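Local coordinates for protein mitochondrial enolase superfamily member 1 (Homo sapiens, PDB 4A35) that catalyses the magnesium-dependent dehydration of L-fuconate to 2-keto-3-deoxy-L-fuconate, a step in the breakdown of L-fucose, at residues W256-A261 and A289-A294; R233-I238 and A269-L274; E278-S281 and G287-T290; V312-L317 and Q324-D329; E162-E167 and A346-I351. One frame throughout, in Å; residues are numbered along the deposited sequence. Where two conformers were deposited one is given.

Interaction 1 (W256-A261 and A289-A294)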
# COMPACT_ATOMS: atom_id res chain seq x y z
N TRP A 256 8.66 12.74 -10.69
CA TRP A 256 8.31 14.15 -10.59
C TRP A 256 7.14 14.51 -9.72
O TRP A 256 6.26 13.68 -9.47
CB TRP A 256 8.02 14.67 -12.03
CG TRP A 256 9.11 14.40 -13.06
CD1 TRP A 256 10.45 14.63 -12.92
CD2 TRP A 256 8.92 13.94 -14.42
NE1 TRP A 256 11.11 14.29 -14.09
CE2 TRP A 256 10.19 13.94 -15.04
CE3 TRP A 256 7.79 13.56 -15.17
CZ2 TRP A 256 10.36 13.52 -16.38
CZ3 TRP A 256 7.95 13.27 -16.52
CH2 TRP A 256 9.23 13.20 -17.11
N ASP A 257 7.17 15.77 -9.20
CA ASP A 257 6.01 16.41 -8.60
C ASP A 257 5.12 16.86 -9.78
O ASP A 257 5.57 16.83 -10.94
CB ASP A 257 6.41 17.56 -7.64
CG ASP A 257 7.01 17.05 -6.33
OD1 ASP A 257 7.18 15.81 -6.18
OD2 ASP A 257 7.30 17.88 -5.46
N VAL A 258 3.88 17.28 -9.51
CA VAL A 258 2.93 17.53 -10.58
C VAL A 258 3.40 18.71 -11.51
O VAL A 258 3.52 18.49 -12.72
CB VAL A 258 1.50 17.72 -10.01
CG1 VAL A 258 0.53 18.32 -11.03
CG2 VAL A 258 0.97 16.38 -9.47
N PRO A 259 3.68 19.94 -11.00
CA PRO A 259 4.11 21.01 -11.91
C PRO A 259 5.43 20.65 -12.62
O PRO A 259 5.57 20.91 -13.82
CB PRO A 259 4.27 22.23 -10.97
CG PRO A 259 3.36 21.91 -9.82
CD PRO A 259 3.55 20.45 -9.61
N GLU A 260 6.36 20.01 -11.88
CA GLU A 260 7.65 19.57 -12.44
C GLU A 260 7.46 18.62 -13.62
O GLU A 260 8.18 18.77 -14.62
CB GLU A 260 8.47 18.89 -11.34
CG GLU A 260 9.78 18.29 -11.81
CD GLU A 260 10.49 17.50 -10.73
OE1 GLU A 260 9.83 17.03 -9.77
OE2 GLU A 260 11.74 17.37 -10.85
N ALA A 261 6.51 17.67 -13.53
CA ALA A 261 6.25 16.72 -14.63
C ALA A 261 5.82 17.47 -15.90
O ALA A 261 6.28 17.16 -17.00
CB ALA A 261 5.17 15.73 -14.25
N ALA A 289 -4.32 13.10 -13.42
CA ALA A 289 -5.32 13.86 -14.16
C ALA A 289 -4.83 15.29 -14.44
O ALA A 289 -5.02 15.79 -15.54
CB ALA A 289 -6.65 13.88 -13.41
N THR A 290 -4.19 15.96 -13.45
CA THR A 290 -3.66 17.32 -13.69
C THR A 290 -2.61 17.32 -14.85
O THR A 290 -2.66 18.20 -15.73
CB THR A 290 -3.09 17.92 -12.38
OG1 THR A 290 -4.14 18.01 -11.44
CG2 THR A 290 -2.46 19.32 -12.59
N ILE A 291 -1.71 16.33 -14.85
CA ILE A 291 -0.64 16.22 -15.86
C ILE A 291 -1.29 15.88 -17.20
O ILE A 291 -0.95 16.48 -18.21
CB ILE A 291 0.41 15.19 -15.42
CG1 ILE A 291 1.11 15.67 -14.11
CG2 ILE A 291 1.44 14.90 -16.56
CD1 ILE A 291 1.85 14.50 -13.25
N SER A 292 -2.24 14.94 -17.21
CA SER A 292 -2.95 14.57 -18.44
C SER A 292 -3.61 15.82 -19.08
O SER A 292 -3.41 16.05 -20.29
CB SER A 292 -3.99 13.49 -18.16
OG SER A 292 -4.58 13.04 -19.38
N LYS A 293 -4.35 16.64 -18.29
CA LYS A 293 -5.02 17.81 -18.89
C LYS A 293 -4.00 18.77 -19.49
O LYS A 293 -4.25 19.35 -20.55
CB LYS A 293 -5.91 18.52 -17.86
CG LYS A 293 -7.15 17.69 -17.54
CD LYS A 293 -8.10 18.45 -16.58
CE LYS A 293 -9.25 17.60 -16.08
NZ LYS A 293 -8.77 16.43 -15.30
N ALA A 294 -2.84 18.93 -18.85
CA ALA A 294 -1.80 19.84 -19.34
C ALA A 294 -1.07 19.33 -20.59
O ALA A 294 -0.65 20.17 -21.40
CB ALA A 294 -0.78 20.10 -18.24

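Interaction 2 (R233-I238 and A269-L274)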
# COMPACT_ATOMS: atom_id res chain seq x y z
N ARG A 233 19.85 13.91 -24.66
CA ARG A 233 20.92 13.16 -25.34
C ARG A 233 20.40 11.79 -25.85
O ARG A 233 20.58 11.47 -27.02
CB ARG A 233 22.15 12.95 -24.40
CG ARG A 233 23.16 11.86 -24.89
CD ARG A 233 24.28 11.60 -23.88
NE ARG A 233 23.89 10.66 -22.82
CZ ARG A 233 24.05 9.33 -22.85
NH1 ARG A 233 24.58 8.74 -23.93
NH2 ARG A 233 23.69 8.58 -21.81
N ARG A 234 19.77 10.99 -24.96
CA ARG A 234 19.33 9.64 -25.30
C ARG A 234 18.08 9.63 -26.21
O ARG A 234 17.98 8.76 -27.08
CB ARG A 234 19.13 8.77 -24.05
CG ARG A 234 20.46 8.46 -23.31
CD ARG A 234 20.23 7.53 -22.12
NE ARG A 234 19.47 8.28 -21.14
CZ ARG A 234 18.21 8.02 -20.80
NH1 ARG A 234 17.60 6.93 -21.27
NH2 ARG A 234 17.56 8.84 -19.98
N CYS A 235 17.11 10.56 -26.00
CA CYS A 235 15.92 10.63 -26.83
C CYS A 235 16.32 11.05 -28.25
O CYS A 235 15.81 10.49 -29.20
CB CYS A 235 14.89 11.59 -26.24
SG CYS A 235 14.06 10.93 -24.77
N GLN A 236 17.29 11.97 -28.37
CA GLN A 236 17.82 12.40 -29.69
C GLN A 236 18.42 11.20 -30.46
O GLN A 236 18.07 10.97 -31.62
CB GLN A 236 18.87 13.51 -29.56
CG GLN A 236 19.25 14.16 -30.91
CD GLN A 236 18.07 14.87 -31.53
OE1 GLN A 236 17.52 15.81 -30.97
NE2 GLN A 236 17.59 14.38 -32.64
N ILE A 237 19.24 10.41 -29.79
CA ILE A 237 19.86 9.22 -30.41
C ILE A 237 18.77 8.24 -30.86
O ILE A 237 18.81 7.78 -32.01
CB ILE A 237 20.90 8.56 -29.46
CG1 ILE A 237 22.17 9.43 -29.37
CG2 ILE A 237 21.23 7.11 -29.90
CD1 ILE A 237 22.98 9.21 -28.17
N ILE A 238 17.79 7.93 -29.99
CA ILE A 238 16.78 6.94 -30.37
C ILE A 238 15.93 7.47 -31.53
O ILE A 238 15.75 6.77 -32.52
CB ILE A 238 15.93 6.50 -29.15
CG1 ILE A 238 16.83 5.80 -28.09
CG2 ILE A 238 14.78 5.58 -29.60
CD1 ILE A 238 16.07 5.61 -26.68
N ALA A 269 8.77 17.16 -25.35
CA ALA A 269 7.70 17.00 -26.32
C ALA A 269 8.21 17.04 -27.77
O ALA A 269 7.57 16.40 -28.63
CB ALA A 269 6.64 18.08 -26.11
N LYS A 270 9.38 17.67 -28.03
CA LYS A 270 9.94 17.74 -29.39
C LYS A 270 10.23 16.33 -29.94
O LYS A 270 10.23 16.17 -31.15
CB LYS A 270 11.21 18.62 -29.43
CG LYS A 270 12.38 18.13 -28.54
CD LYS A 270 13.51 19.17 -28.54
CE LYS A 270 14.62 18.88 -27.56
NZ LYS A 270 15.65 19.98 -27.59
N PHE A 271 10.42 15.33 -29.07
CA PHE A 271 10.70 13.96 -29.51
C PHE A 271 9.40 13.21 -29.88
O PHE A 271 9.46 12.05 -30.32
CB PHE A 271 11.51 13.20 -28.42
CG PHE A 271 12.82 13.90 -28.14
CD1 PHE A 271 13.83 13.96 -29.11
CD2 PHE A 271 13.04 14.53 -26.92
CE1 PHE A 271 15.03 14.63 -28.86
CE2 PHE A 271 14.24 15.19 -26.66
CZ PHE A 271 15.24 15.24 -27.64
N LYS A 272 8.25 13.90 -29.78
CA LYS A 272 6.92 13.36 -30.10
C LYS A 272 6.67 11.99 -29.44
O LYS A 272 6.32 10.99 -30.12
CB LYS A 272 6.67 13.27 -31.63
CG LYS A 272 6.99 14.56 -32.41
CD LYS A 272 6.17 15.74 -31.95
CE LYS A 272 6.26 16.89 -32.94
NZ LYS A 272 5.81 18.17 -32.32
N PRO A 273 6.76 11.93 -28.09
CA PRO A 273 6.44 10.66 -27.40
C PRO A 273 4.93 10.31 -27.47
O PRO A 273 4.09 11.20 -27.39
CB PRO A 273 6.84 10.96 -25.94
CG PRO A 273 6.71 12.42 -25.78
CD PRO A 273 7.11 13.02 -27.14
N LEU A 274 4.59 9.03 -27.69
CA LEU A 274 3.16 8.63 -27.65
C LEU A 274 2.56 8.84 -26.24
O LEU A 274 1.43 9.33 -26.04
CB LEU A 274 3.02 7.15 -28.08
CG LEU A 274 1.60 6.55 -27.88
CD1 LEU A 274 0.57 7.24 -28.83
CD2 LEU A 274 1.61 5.05 -28.11

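Interaction 3 (E278-S281 and G287-T290)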
# COMPACT_ATOMS: atom_id res chain seq x y z
N GLU A 278 4.12 6.88 -15.75
CA GLU A 278 4.36 7.17 -14.35
C GLU A 278 5.03 8.55 -14.14
O GLU A 278 6.12 8.64 -13.56
CB GLU A 278 5.20 6.07 -13.70
CG GLU A 278 4.45 4.76 -13.58
CD GLU A 278 4.99 4.00 -12.39
OE1 GLU A 278 6.16 3.54 -12.47
OE2 GLU A 278 4.27 3.88 -11.37
N PRO A 279 4.42 9.66 -14.64
CA PRO A 279 5.06 10.98 -14.42
C PRO A 279 5.18 11.33 -12.93
O PRO A 279 6.06 12.10 -12.56
CB PRO A 279 4.12 11.95 -15.15
CG PRO A 279 2.74 11.24 -15.12
CD PRO A 279 3.15 9.79 -15.39
N THR A 280 4.32 10.77 -12.05
CA THR A 280 4.41 11.10 -10.63
C THR A 280 4.07 9.85 -9.80
O THR A 280 4.00 8.73 -10.38
CB THR A 280 3.52 12.33 -10.30
OG1 THR A 280 3.89 12.81 -9.02
CG2 THR A 280 1.98 12.03 -10.34
N SER A 281 3.90 10.05 -8.50
CA SER A 281 3.53 9.01 -7.51
C SER A 281 2.41 8.08 -8.08
O SER A 281 1.39 8.60 -8.57
CB SER A 281 3.08 9.65 -6.21
OG SER A 281 2.40 8.69 -5.41
N GLY A 287 -3.20 13.90 -9.37
CA GLY A 287 -1.96 14.35 -9.99
C GLY A 287 -1.82 13.92 -11.44
O GLY A 287 -1.45 14.72 -12.32
N HIS A 288 -2.12 12.63 -11.71
CA HIS A 288 -2.08 12.10 -13.07
C HIS A 288 -3.09 12.83 -13.95
O HIS A 288 -2.73 13.22 -15.08
CB HIS A 288 -2.28 10.58 -13.09
CG HIS A 288 -1.01 9.82 -12.84
ND1 HIS A 288 -0.53 9.61 -11.56
CD2 HIS A 288 -0.14 9.27 -13.73
CE1 HIS A 288 0.60 8.92 -11.70
NE2 HIS A 288 0.88 8.69 -12.97
N ALA A 289 -4.32 13.10 -13.42
CA ALA A 289 -5.32 13.86 -14.16
C ALA A 289 -4.83 15.29 -14.44
O ALA A 289 -5.02 15.79 -15.54
CB ALA A 289 -6.65 13.88 -13.41
N THR A 290 -4.19 15.96 -13.45
CA THR A 290 -3.66 17.32 -13.69
C THR A 290 -2.61 17.32 -14.85
O THR A 290 -2.66 18.20 -15.73
CB THR A 290 -3.09 17.92 -12.38
OG1 THR A 290 -4.14 18.01 -11.44
CG2 THR A 290 -2.46 19.32 -12.59

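Interaction 4 (V312-L317 and Q324-D329)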
# COMPACT_ATOMS: atom_id res chain seq x y z
N VAL A 312 -9.05 -0.35 -6.65
CA VAL A 312 -9.68 0.91 -6.16
C VAL A 312 -8.93 2.08 -6.77
O VAL A 312 -9.54 3.07 -7.14
CB VAL A 312 -9.81 0.96 -4.61
CG1 VAL A 312 -10.51 2.25 -4.09
CG2 VAL A 312 -10.58 -0.26 -4.11
N ILE A 313 -7.59 1.98 -6.87
CA ILE A 313 -6.77 3.03 -7.47
C ILE A 313 -7.12 3.08 -8.96
O ILE A 313 -7.32 4.17 -9.46
CB ILE A 313 -5.24 2.82 -7.23
CG1 ILE A 313 -4.90 2.75 -5.66
CG2 ILE A 313 -4.44 3.99 -7.90
CD1 ILE A 313 -5.21 4.14 -4.89
N PHE A 314 -7.13 1.92 -9.65
CA PHE A 314 -7.48 1.95 -11.09
C PHE A 314 -8.89 2.54 -11.32
O PHE A 314 -9.11 3.27 -12.28
CB PHE A 314 -7.38 0.57 -11.70
CG PHE A 314 -5.94 0.23 -12.08
CD1 PHE A 314 -5.26 0.99 -13.05
CD2 PHE A 314 -5.30 -0.85 -11.51
CE1 PHE A 314 -3.94 0.64 -13.43
CE2 PHE A 314 -4.00 -1.21 -11.91
CZ PHE A 314 -3.33 -0.45 -12.86
N LYS A 315 -9.84 2.18 -10.48
CA LYS A 315 -11.19 2.71 -10.62
C LYS A 315 -11.18 4.24 -10.62
O LYS A 315 -11.77 4.86 -11.50
CB LYS A 315 -12.13 2.18 -9.52
CG LYS A 315 -13.51 2.90 -9.52
CD LYS A 315 -14.35 2.46 -8.35
CE LYS A 315 -13.96 3.13 -7.01
NZ LYS A 315 -15.11 3.08 -6.04
N GLN A 316 -10.47 4.83 -9.69
CA GLN A 316 -10.42 6.31 -9.57
C GLN A 316 -9.65 6.93 -10.71
O GLN A 316 -10.05 7.98 -11.19
CB GLN A 316 -9.84 6.73 -8.22
CG GLN A 316 -10.79 6.30 -7.05
CD GLN A 316 -10.01 6.54 -5.77
OE1 GLN A 316 -10.10 7.62 -5.21
NE2 GLN A 316 -9.16 5.57 -5.39
N LEU A 317 -8.57 6.25 -11.20
CA LEU A 317 -7.84 6.75 -12.39
C LEU A 317 -8.78 6.85 -13.61
O LEU A 317 -8.73 7.82 -14.36
CB LEU A 317 -6.66 5.80 -12.75
CG LEU A 317 -5.47 5.85 -11.75
CD1 LEU A 317 -4.51 4.65 -12.00
CD2 LEU A 317 -4.71 7.25 -11.84
N GLN A 324 -4.51 7.97 -20.40
CA GLN A 324 -4.90 7.60 -21.77
C GLN A 324 -4.58 6.11 -22.03
O GLN A 324 -5.12 5.53 -22.97
CB GLN A 324 -4.19 8.49 -22.81
CG GLN A 324 -4.79 9.90 -22.92
CD GLN A 324 -4.81 10.67 -21.61
OE1 GLN A 324 -3.78 10.97 -21.00
NE2 GLN A 324 -6.02 10.96 -21.10
N PHE A 325 -3.64 5.53 -21.25
CA PHE A 325 -3.22 4.12 -21.40
C PHE A 325 -3.08 3.52 -20.03
O PHE A 325 -2.41 4.11 -19.15
CB PHE A 325 -1.86 4.02 -22.13
CG PHE A 325 -1.82 4.79 -23.44
CD1 PHE A 325 -1.43 6.14 -23.46
CD2 PHE A 325 -2.08 4.15 -24.65
CE1 PHE A 325 -1.30 6.83 -24.68
CE2 PHE A 325 -1.97 4.85 -25.86
CZ PHE A 325 -1.59 6.19 -25.87
N LEU A 326 -3.78 2.42 -19.82
CA LEU A 326 -3.82 1.80 -18.48
C LEU A 326 -2.91 0.61 -18.47
O LEU A 326 -3.09 -0.32 -19.23
CB LEU A 326 -5.29 1.44 -18.15
CG LEU A 326 -5.55 0.95 -16.71
CD1 LEU A 326 -7.01 1.22 -16.31
CD2 LEU A 326 -5.26 -0.57 -16.58
N GLN A 327 -1.95 0.60 -17.52
CA GLN A 327 -0.95 -0.47 -17.52
C GLN A 327 -1.17 -1.46 -16.39
O GLN A 327 -0.68 -1.25 -15.29
CB GLN A 327 0.45 0.16 -17.47
CG GLN A 327 0.57 1.14 -18.68
CD GLN A 327 1.78 1.96 -18.69
OE1 GLN A 327 2.04 2.69 -17.73
NE2 GLN A 327 2.52 1.87 -19.79
N ILE A 328 -1.83 -2.58 -16.71
CA ILE A 328 -1.98 -3.64 -15.73
C ILE A 328 -0.62 -4.32 -15.46
O ILE A 328 0.30 -4.25 -16.26
CB ILE A 328 -3.02 -4.71 -16.19
CG1 ILE A 328 -2.58 -5.46 -17.49
CG2 ILE A 328 -4.50 -4.14 -16.17
CD1 ILE A 328 -3.48 -6.79 -17.88
N ASP A 329 -0.52 -4.95 -14.28
CA ASP A 329 0.64 -5.76 -13.95
C ASP A 329 0.12 -7.07 -13.34
O ASP A 329 -0.75 -7.07 -12.46
CB ASP A 329 1.61 -5.05 -13.02
CG ASP A 329 2.83 -5.96 -12.83
OD1 ASP A 329 3.75 -5.90 -13.66
OD2 ASP A 329 2.83 -6.76 -11.86

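Interaction 5 (E162-E167 and A346-I351). With EDO (1,2-ethanediol), chain J.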
# COMPACT_ATOMS: atom_id res chain seq x y z
N GLU A 162 -21.68 -6.75 -11.21
CA GLU A 162 -21.56 -8.11 -11.77
C GLU A 162 -22.31 -8.17 -13.11
O GLU A 162 -21.81 -8.74 -14.07
CB GLU A 162 -22.13 -9.14 -10.79
CG GLU A 162 -21.27 -9.35 -9.57
CD GLU A 162 -21.79 -10.36 -8.56
OE1 GLU A 162 -22.28 -11.43 -9.00
OE2 GLU A 162 -21.70 -10.09 -7.34
N GLU A 163 -23.51 -7.55 -13.17
CA GLU A 163 -24.36 -7.46 -14.36
C GLU A 163 -23.60 -6.72 -15.51
O GLU A 163 -23.62 -7.14 -16.66
CB GLU A 163 -25.68 -6.75 -13.98
CG GLU A 163 -26.51 -7.45 -12.89
CD GLU A 163 -26.02 -7.59 -11.45
OE1 GLU A 163 -25.25 -6.72 -10.97
OE2 GLU A 163 -26.45 -8.56 -10.78
N ASP A 164 -22.95 -5.60 -15.17
CA ASP A 164 -22.17 -4.81 -16.17
C ASP A 164 -21.04 -5.66 -16.76
O ASP A 164 -20.78 -5.56 -17.95
CB ASP A 164 -21.49 -3.58 -15.54
CG ASP A 164 -22.40 -2.47 -15.08
OD1 ASP A 164 -23.50 -2.33 -15.67
OD2 ASP A 164 -22.02 -1.77 -14.13
N ALA A 165 -20.36 -6.45 -15.88
CA ALA A 165 -19.24 -7.35 -16.25
C ALA A 165 -19.78 -8.42 -17.20
O ALA A 165 -19.17 -8.69 -18.23
CB ALA A 165 -18.66 -7.99 -14.99
N LEU A 166 -20.95 -9.00 -16.87
CA LEU A 166 -21.60 -10.02 -17.71
C LEU A 166 -21.93 -9.45 -19.10
O LEU A 166 -21.76 -10.15 -20.10
CB LEU A 166 -22.88 -10.56 -17.07
CG LEU A 166 -22.66 -11.56 -15.92
CD1 LEU A 166 -24.00 -11.82 -15.16
CD2 LEU A 166 -22.07 -12.87 -16.44
N GLU A 167 -22.41 -8.21 -19.15
CA GLU A 167 -22.77 -7.58 -20.42
C GLU A 167 -21.52 -7.42 -21.34
O GLU A 167 -21.56 -7.79 -22.53
CB GLU A 167 -23.44 -6.22 -20.15
CG GLU A 167 -23.99 -5.52 -21.37
CD GLU A 167 -24.58 -4.17 -21.04
OE1 GLU A 167 -25.40 -4.09 -20.09
OE2 GLU A 167 -24.20 -3.18 -21.71
N ALA A 346 -11.58 -1.07 -17.52
CA ALA A 346 -10.95 -0.29 -18.60
C ALA A 346 -11.85 -0.33 -19.85
O ALA A 346 -12.01 0.68 -20.51
CB ALA A 346 -9.57 -0.89 -18.92
N LYS A 347 -12.43 -1.51 -20.17
CA LYS A 347 -13.38 -1.61 -21.32
C LYS A 347 -14.66 -0.76 -21.06
O LYS A 347 -15.10 -0.04 -21.97
CB LYS A 347 -13.74 -3.09 -21.59
CG LYS A 347 -14.71 -3.32 -22.78
CD LYS A 347 -14.32 -2.57 -24.06
CE LYS A 347 -15.26 -3.02 -25.14
NZ LYS A 347 -15.23 -2.05 -26.26
N LYS A 348 -15.24 -0.88 -19.86
CA LYS A 348 -16.43 -0.12 -19.41
C LYS A 348 -16.19 1.40 -19.61
O LYS A 348 -17.07 2.10 -20.14
CB LYS A 348 -16.77 -0.44 -17.93
CG LYS A 348 -18.02 0.28 -17.38
CD LYS A 348 -19.32 -0.48 -17.71
CE LYS A 348 -20.61 0.32 -17.55
NZ LYS A 348 -20.81 0.78 -16.17
N PHE A 349 -14.94 1.88 -19.33
CA PHE A 349 -14.55 3.28 -19.53
C PHE A 349 -13.95 3.54 -20.94
O PHE A 349 -13.52 4.68 -21.22
CB PHE A 349 -13.53 3.68 -18.44
CG PHE A 349 -14.16 4.00 -17.11
CD1 PHE A 349 -14.42 2.99 -16.18
CD2 PHE A 349 -14.50 5.32 -16.78
CE1 PHE A 349 -15.03 3.29 -14.94
CE2 PHE A 349 -15.10 5.63 -15.54
CZ PHE A 349 -15.35 4.62 -14.62
N GLU A 350 -13.85 2.47 -21.81
CA GLU A 350 -13.28 2.58 -23.16
C GLU A 350 -11.84 3.17 -23.14
O GLU A 350 -11.50 4.08 -23.92
CB GLU A 350 -14.23 3.39 -24.10
CG GLU A 350 -15.50 2.64 -24.44
CD GLU A 350 -15.31 1.36 -25.23
OE1 GLU A 350 -14.28 1.20 -25.92
OE2 GLU A 350 -16.26 0.54 -25.23
N ILE A 351 -11.01 2.66 -22.22
CA ILE A 351 -9.61 3.06 -22.05
C ILE A 351 -8.74 1.86 -22.47
O ILE A 351 -8.96 0.74 -21.99
CB ILE A 351 -9.29 3.58 -20.61
CG1 ILE A 351 -10.04 4.95 -20.36
CG2 ILE A 351 -7.81 3.72 -20.39
CD1 ILE A 351 -9.62 6.12 -21.32
C1 EDO J . -22.86 1.18 -12.26
O1 EDO J . -23.24 0.34 -13.34
C2 EDO J . -23.16 2.63 -12.67
O2 EDO J . -22.57 2.85 -13.96
O HOH W 1 -24.00 0.77 -16.48

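Interaction 1 (W256-A261 and A289-A294)
Val258 and Ile291 bring their CA atoms to 6.5 Å, the nearest CA pair of the two segments, one in the first turn of helix 258-268 and the other on helix 285-295. Both are outer helices of the TIM-like barrel found in the enolase superfamily, and apolar groups fill the seam between them. Val258 works through its CG1 branch, which lies anti to the backbone N (chi1 166°) and meets Thr290 CG2 at 3.5 Å, the two side chains crossing at about a right angle. Thr290 CG2 faces Val258 while its OG1 bonds Leu286 O on its own helix. Ile291 reaches further in: its CG1 lies 4.0 Å from Val258 O, and its extended end (chi2 160°) carries CD1 to 3.7 Å from Ala261 CB, one turn along the facing helix. Pro279, Thr280 and Ile302 also touch Ile291, so this side chain fills the angle between the two helices and the barrel wall. With an alanine here the CG1-CD1 arm is absent, and a gap would probably open between Ala261 and Thr280, with Val258 losing its deeper neighbour. At the outer end of the seam Asp158 of the second subunit packs on Val258 and Pro259. Asp257 stands just before the helix; its carboxylate bonds Tyr155 N and Thr157 OG1 of the second subunit, and its backbone N bonds Glu260 OE1 at 3.0 Å in a nearly straight line (165°), on the anti side of the carboxylate.

Interaction 2 (R233-I238 and A269-L274)
The ring of Phe271 is clasped on both faces. Cys235 CB sits over one, 3.5 Å from the ring centroid and close to the ring normal, a CH-pi contact; Lys270 CG covers the opposite face, 3.9 Å above the plane and also over the centre. At the edge, near the ring plane, Gln236 OE1 comes to 3.5 Å from Phe271 CE1, with the amide turned 62° against the ring. The Cys235 sulfur stands aside: SG is anti to its own carbonyl carbon, which leaves CB as the atom pressed onto the ring, while SG meets the centroid obliquely at 4.8 Å in a sulfur-aromatic contact. Gln236 bends at chi2, and its NE2 is held by Asp240 OD1 one turn further along, which helps to fix the amide beside the ring edge. Phe271 closes the 3-10 turn that follows helix 258-268, so the contact ties the loop leading into strand 275-277 to helix 228-242, two consecutive beta-alpha units of the barrel. The ring leaves its backbone on the N side (chi1 -59°) and points at the helix; Met250 of strand 247-251 touches both the ring and Cys235. A leucine in its place has no flat faces, and Cys235 CB and Lys270 CG would probably lose the surface they share, opening a gap next to Met250. The Phe271 carbonyl is also held, by Arg239 NH2 of helix 228-242, and within the turn Lys272 N bonds Ala269 O at 2.8 Å.

Interaction 3 (E278-S281 and G287-T290)
Apolar contacts come first: Pro279 and Thr280 both press on the imidazole of His288. Pro279 CD lies 3.5 Å from His288 NE2 in an oblique approach, with CG also near the CD2-NE2 side of the ring. Thr280 adds its methyl, CG2 standing 3.7 Å from His288 CE1. That methyl occupies the position between the backbone N and the carbonyl carbon, because OG1 is anti to N (chi1 -166°) and bonds Trp256 O. Thr280 CG2 also comes to 4.4 Å from Gly287 C, an approach eased by the absence of a side chain at Gly287. Close carbon-oxygen approaches form a second group. Ser281 O meets His288 CE1 at 3.2 Å in the plane of the ring, and Thr280 O reaches the same carbon at 3.7 Å from an oblique direction, so two carbonyls converge on the most polarised carbon of the imidazole. Conventional polar bonds hold the participants from outside: His288 ND1 bonds Asp284 O in the turn before, which sets the rotation of the ring, while Ser281 OG bonds Asp283 N. Glu278 CA lies 4.0 Å from His288 NE2, near the ring plane, and Glu278 OE2 bonds Gln254 NE2. Tyr155 of the second subunit packs on Thr280 and Ser281. This is the beta-alpha loop at the C-terminal end of a barrel strand, folded back on its own helix; Glu277 ends strand 275-277 as a magnesium ligand, and the side chain of Glu278 lies about 4 Å from that ion.

Interaction 4 (V312-L317 and Q324-D329)
Phe314 and Leu326 carry this contact. Phe314 CE1 meets Leu326 CD2 at 3.6 Å, and Leu326 CG and CD1 each lie 3.7 Å from Phe314 CD1. Leu326 reaches the ring because CG is anti to its backbone N (chi1 -172°). At the far tip of the ring, Phe314 CZ comes to 3.7 Å from Gln327 O, which lies at the edge, near the ring plane. Val342 of helix 335-348 touches Phe314, Leu326 and Ile328 from the next helix. The arrangement belongs to the beta-alpha-beta unit of strand 301-304, helix 311-319 and strand 325-326, where the helix packs back on the strand it leads into. Further out, the Gln327 side chain takes no part in the Phe314 contact, and its NE2 bonds Glu277 OE1, a carboxylate of the magnesium site. On the outer side of the helix, Val312 O accepts both Gln316 N and Gln316 NE2, the latter at 3.1 Å, from opposite faces of its carbonyl plane. Gln316 NE2 also bonds Asp283 O of the second subunit, and Gln316 OE1 accepts from Leu286 N of that subunit.

Interaction 5 (E162-E167 and A346-I351)
Asp164 OD2 is gripped by several groups: Thr161 N, just before its own helix, the O1 hydroxyl of a bound 1,2-ethanediol at 2.6 Å, and, weakly, Lys348 NZ at 3.5 Å. The Lys348 pairing is a long salt bridge between helices 162-171 and 335-348, a surface tie to the C-terminal end of a barrel helix. The start of helix 162-171, close to the carboxylate, probably steadies its negative charge. A water bridges Asp164 OD1 and Lys348 NZ beside the direct pair, donating to OD1 at 3.2 Å and accepting from NZ at 3.2 Å, and it also meets the ethanediol O1. Lys348 arrives through a side chain bent at chi2 and chi4, the last bend (-61°) bringing NZ beside the carboxylate; its firmer partner is Val159 O, in the loop before helix 162-171. Ile168, one turn beyond Asp164, touches both Lys347 and Lys348 and gives the polar bridge an apolar neighbour. The ethanediol probably comes from the crystallisation liquor, so its bond says little about the enzyme at work. Helix 335-348 ends in a Schellman motif with Glu350 at positive phi (55°): Ile351 N reaches Ala346 O at 2.8 Å and Glu350 N reaches Lys347 O at 2.8 Å. Across the same turn, Lys347 NZ pairs with Glu350 OE2 at 3.0 Å, meeting it on the syn side of the carboxylate.

How the interactions relate
Interactions 1 to 4 are buried and carried by apolar or aromatic contacts of the barrel, whereas interaction 5 lies at the surface and rests on charges, water and a solvent molecule. Interactions 1 and 3 share helix 285-295 and touch directly, through Trp256 O and Thr280 OG1 among others, so the loop after strand 275-277 is wedged between both helices. Interaction 4 meets interaction 1 through Ser292 OG and Gln324 OE1, and interaction 2 where Leu274 packs on Phe325. Strand 325-326 of interaction 4 leads in the chain to helix 335-348 of interaction 5, and the two meet where Leu326 packs on Ala346 and Ile351. Interactions 1, 3 and 4 also touch the second subunit; 2 and 5 do not.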